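Local coordinates for arsenite methyltransferase (Chlamydomonas reinhardtii, PDB 5EVJ), which probably catalyses S-adenosylmethionine-dependent methylation of arsenite to mono-, di- and trimethylated arsenic products, at residues A80-L85 / E330-P335; K103-G106 / S110-G113. The protein carries 15 engineered substitutions. All blocks are in the same frame, centred on the assembly; numbering follows the deposited sequence.

Contact 1 of 2, residues A80-L85 / E330-P335; sequences AGIEGL and ESYLAP. Engineered in segment 330-335: Tyr332 (natural residue Trp).
The ring of Tyr332, an engineered residue in place of the natural Trp, turns an edge to the 80-85 loop. Gly81 O lies in the ring plane there, 3.7 Å from Tyr332 CD2, so it meets the hydrogen-bearing rim. Leu333 CG lies over one face, 3.9 Å from the plane and nearer the ring's margin than its centre. Two aliphatic groups come in obliquely. Leu85 CD1 sits 3.5 Å from Tyr332 CD2, its side chain crossing the tyrosine at about a right angle, while Ile82 runs alongside and brings CG2 to 4.2 Å from Tyr332 CE2. With chi1 at 66°, Tyr332 tucks CG between its own N and carbonyl carbon, which points the ring at the loop. Tyr332 OH is hydrogen-bonded to Glu194 OE1, and Leu165 of strand 163-169 also touches the ring. A water between Gly81 O and Tyr332 O may bridge the backbones, though its approach to Gly81 is doubtfully short. Within the bend, Leu333 N donates to Ser331 OG (2.9 Å, 162°). This ST turn and an overlapping type I turn at 331-334 make the bend after helix 322-329, whose Tyr332 ring packs on the loop leading into the first strand of the Rossmann-like methyltransferase domain.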
loop_
_atom_site.group_PDB
_atom_site.type_symbol
_atom_site.label_atom_id
_atom_site.label_comp_id
_atom_site.label_asym_id
_atom_site.label_seq_id
_atom_site.Cartn_x
_atom_site.Cartn_y
_atom_site.Cartn_z
ATOM N N ALA A 80 -5.269 -1.660 -8.000
ATOM C CA ALA A 80 -6.261 -2.229 -8.924
ATOM C C ALA A 80 -6.651 -3.608 -8.377
ATOM O O ALA A 80 -5.986 -4.164 -7.525
ATOM C CB ALA A 80 -5.649 -2.350 -10.325
ATOM N N GLY A 81 -7.719 -4.193 -8.866
ATOM C CA GLY A 81 -8.069 -5.582 -8.472
ATOM C C GLY A 81 -8.826 -5.859 -7.179
ATOM O O GLY A 81 -8.847 -7.043 -6.709
ATOM N N ILE A 82 -9.481 -4.835 -6.626
ATOM C CA ILE A 82 -10.060 -4.936 -5.272
ATOM C C ILE A 82 -11.601 -4.963 -5.238
ATOM O O ILE A 82 -12.200 -4.696 -4.236
ATOM C CB ILE A 82 -9.566 -3.773 -4.312
ATOM C CG1 ILE A 82 -10.054 -2.416 -4.770
ATOM C CG2 ILE A 82 -8.041 -3.749 -4.190
ATOM C CD1 ILE A 82 -9.493 -1.261 -3.919
ATOM N N GLU A 83 -12.245 -5.295 -6.329
ATOM C CA GLU A 83 -13.695 -5.387 -6.293
ATOM C C GLU A 83 -14.167 -6.312 -5.164
ATOM O O GLU A 83 -13.665 -7.415 -5.047
ATOM C CB GLU A 83 -14.249 -5.879 -7.640
ATOM C CG GLU A 83 -15.732 -6.240 -7.526
ATOM C CD GLU A 83 -16.588 -5.729 -8.692
ATOM O OE1 GLU A 83 -17.001 -6.580 -9.528
ATOM O OE2 GLU A 83 -16.846 -4.487 -8.767
ATOM N N GLY A 84 -15.133 -5.857 -4.353
ATOM C CA GLY A 84 -15.751 -6.740 -3.387
ATOM C C GLY A 84 -14.965 -6.983 -2.133
ATOM O O GLY A 84 -15.450 -7.703 -1.239
ATOM N N LEU A 85 -13.804 -6.351 -1.998
ATOM C CA LEU A 85 -12.961 -6.567 -0.809
ATOM C C LEU A 85 -13.198 -5.586 0.367
ATOM O O LEU A 85 -13.852 -4.554 0.234
ATOM C CB LEU A 85 -11.465 -6.511 -1.232
ATOM C CG LEU A 85 -11.109 -7.572 -2.279
ATOM C CD1 LEU A 85 -9.621 -7.547 -2.666
ATOM C CD2 LEU A 85 -11.635 -9.007 -1.974
ATOM N N GLU A 330 -1.824 -16.599 -4.705
ATOM C CA GLU A 330 -2.255 -17.173 -3.394
ATOM C C GLU A 330 -2.802 -16.032 -2.596
ATOM O O GLU A 330 -3.145 -16.207 -1.480
ATOM C CB GLU A 330 -1.075 -17.813 -2.585
ATOM C CG GLU A 330 -0.659 -19.261 -2.970
ATOM C CD GLU A 330 0.850 -19.566 -2.695
ATOM O OE1 GLU A 330 1.331 -19.234 -1.607
ATOM O OE2 GLU A 330 1.605 -20.106 -3.576
ATOM N N SER A 331 -2.826 -14.850 -3.181
ATOM C CA SER A 331 -3.391 -13.669 -2.599
ATOM C C SER A 331 -4.782 -13.368 -3.169
ATOM O O SER A 331 -5.401 -14.186 -3.864
ATOM C CB SER A 331 -2.506 -12.496 -2.962
ATOM O OG SER A 331 -2.649 -12.167 -4.386
ATOM N N TYR A 332 -5.237 -12.150 -2.923
ATOM C CA TYR A 332 -6.547 -11.711 -3.401
ATOM C C TYR A 332 -6.509 -11.529 -4.889
ATOM O O TYR A 332 -7.558 -11.372 -5.510
ATOM C CB TYR A 332 -6.957 -10.388 -2.764
ATOM C CG TYR A 332 -6.112 -9.195 -3.151
ATOM C CD1 TYR A 332 -4.936 -8.863 -2.436
ATOM C CD2 TYR A 332 -6.514 -8.334 -4.186
ATOM C CE1 TYR A 332 -4.196 -7.732 -2.749
ATOM C CE2 TYR A 332 -5.786 -7.254 -4.495
ATOM C CZ TYR A 332 -4.608 -6.958 -3.788
ATOM O OH TYR A 332 -3.909 -5.819 -4.149
ATOM N N LEU A 333 -5.309 -11.537 -5.467
ATOM C CA LEU A 333 -5.169 -11.281 -6.900
ATOM C C LEU A 333 -5.323 -12.598 -7.625
ATOM O O LEU A 333 -5.386 -12.595 -8.830
ATOM C CB LEU A 333 -3.788 -10.741 -7.240
ATOM C CG LEU A 333 -3.358 -9.371 -6.775
ATOM C CD1 LEU A 333 -1.831 -9.178 -6.881
ATOM C CD2 LEU A 333 -4.153 -8.276 -7.535
ATOM N N ALA A 334 -5.356 -13.717 -6.910
ATOM C CA ALA A 334 -5.235 -15.012 -7.524
ATOM C C ALA A 334 -6.248 -15.420 -8.616
ATOM O O ALA A 334 -5.874 -16.265 -9.511
ATOM C CB ALA A 334 -5.215 -16.103 -6.493
ATOM N N PRO A 335 -7.515 -14.974 -8.486
ATOM C CA PRO A 335 -8.485 -15.359 -9.527
ATOM C C PRO A 335 -8.008 -14.903 -10.952
ATOM O O PRO A 335 -8.496 -15.416 -11.952
ATOM C CB PRO A 335 -9.754 -14.568 -9.157
ATOM C CG PRO A 335 -9.615 -14.336 -7.660
ATOM C CD PRO A 335 -8.136 -14.097 -7.459
HETATM O O HOH W 1 -8.369 -9.282 -7.631
#

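Contact 2 of 2, residues K103-G106 / S110-G113; sequences KLVG and SVTG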
loop_
_atom_site.group_PDB
_atom_site.type_symbol
_atom_site.label_atom_id
_atom_site.label_comp_id
_atom_site.label_asym_id
_atom_site.label_seq_id
_atom_site.Cartn_x
_atom_site.Cartn_y
_atom_site.Cartn_z
ATOM N N LYS A 103 -15.446 3.585 -4.068
ATOM C CA LYS A 103 -15.890 3.331 -5.442
ATOM C C LYS A 103 -15.284 2.077 -6.043
ATOM O O LYS A 103 -15.969 1.213 -6.644
ATOM C CB LYS A 103 -15.527 4.485 -6.358
ATOM C CG LYS A 103 -15.942 4.108 -7.783
ATOM C CD LYS A 103 -15.700 5.196 -8.808
ATOM C CE LYS A 103 -16.421 4.856 -10.116
ATOM N NZ LYS A 103 -15.993 3.513 -10.653
ATOM N N LEU A 104 -13.966 1.965 -5.907
ATOM C CA LEU A 104 -13.306 0.897 -6.681
ATOM C C LEU A 104 -13.561 -0.460 -6.133
ATOM O O LEU A 104 -13.344 -1.448 -6.855
ATOM C CB LEU A 104 -11.766 1.146 -6.844
ATOM C CG LEU A 104 -11.407 2.316 -7.774
ATOM C CD1 LEU A 104 -9.903 2.399 -7.889
ATOM C CD2 LEU A 104 -12.026 2.111 -9.146
ATOM N N VAL A 105 -13.950 -0.555 -4.853
ATOM C CA VAL A 105 -14.372 -1.881 -4.371
ATOM C C VAL A 105 -15.796 -2.264 -4.733
ATOM O O VAL A 105 -16.250 -3.410 -4.383
ATOM C CB VAL A 105 -14.253 -2.075 -2.841
ATOM C CG1 VAL A 105 -12.800 -1.845 -2.432
ATOM C CG2 VAL A 105 -15.199 -1.136 -2.100
ATOM N N GLY A 106 -16.525 -1.342 -5.378
ATOM C CA GLY A 106 -17.944 -1.677 -5.643
ATOM C C GLY A 106 -18.874 -1.688 -4.424
ATOM O O GLY A 106 -18.466 -1.529 -3.237
ATOM N N SER A 110 -16.184 -2.908 1.087
ATOM C CA SER A 110 -16.308 -1.812 2.068
ATOM C C SER A 110 -14.988 -1.246 2.512
ATOM O O SER A 110 -13.924 -1.860 2.296
ATOM C CB SER A 110 -17.081 -2.275 3.293
ATOM O OG SER A 110 -16.537 -3.488 3.720
ATOM N N VAL A 111 -15.068 -0.047 3.084
ATOM C CA VAL A 111 -13.952 0.708 3.487
ATOM C C VAL A 111 -14.135 1.221 4.903
ATOM O O VAL A 111 -15.211 1.748 5.260
ATOM C CB VAL A 111 -13.719 1.889 2.517
ATOM C CG1 VAL A 111 -12.478 2.686 2.920
ATOM C CG2 VAL A 111 -13.625 1.374 1.076
ATOM N N THR A 112 -13.069 1.076 5.688
ATOM C CA THR A 112 -12.975 1.650 6.980
ATOM C C THR A 112 -11.817 2.681 6.996
ATOM O O THR A 112 -10.697 2.416 6.542
ATOM C CB THR A 112 -12.744 0.564 8.024
ATOM O OG1 THR A 112 -13.852 -0.355 8.030
ATOM C CG2 THR A 112 -12.560 1.156 9.430
ATOM N N GLY A 113 -12.090 3.868 7.507
ATOM C CA GLY A 113 -11.058 4.917 7.628
ATOM C C GLY A 113 -10.840 5.232 9.113
ATOM O O GLY A 113 -11.810 5.345 9.890
#
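Val105 packs against the start of strand 110-115 through a single methyl group. CG2 stands 3.8 Å from Ser110 N and 4.3 Å from Val111 CG2, so it lies against both the first backbone nitrogen of the strand, in a residue backbone-bonded to Leu85, and a branch of the next side chain. With chi1 at -58°, CG2 falls between the valine's own N and carbonyl carbon; the CB bond points toward the strand. This is the closer, buried part: Val87, Ile82 and Asn142 also touch Val105, and Val111 also lies on Ala98 and Ala101 of helix 96-104. The other side is looser. Ser110 turns its CB away from the helix end and is partly exposed, and the backbone runs off at Gly106, where positive phi (71°) breaks the helical path after Gly106 N has bonded Lys103 O at 2.9 Å. This is the return from helix to strand in a beta-alpha-beta unit, strand 86-90, helix 96-104 and strand 110-115, in which the helix hands the chain back to the sheet beside the first strand. It belongs to a Rossmann-like methyltransferase fold, and Gly93, Gly95 and Ala98 in the same unit are consistent with its glycine-rich cofactor motif.

Overall arrangement
Contact 1 lies at the surface and contact 2 is buried, yet both gather at the N-terminal end of strand 86-90, their centres about 13 Å apart. The link between them is backbone: Gly84 N probably bonds Val105 O at 2.7 Å, and Ser110 N probably bonds Leu85 O at 3.0 Å, so the 80-85 loop is bonded to both the helix end and the start of the neighbouring strand. Contact 2 is a local contact of valine methyls with each other and with a backbone nitrogen. Contact 1 instead spans 245 residues and mixes an aromatic ring, a carbonyl and aliphatic groups, tying the C-terminal part to the methyltransferase domain.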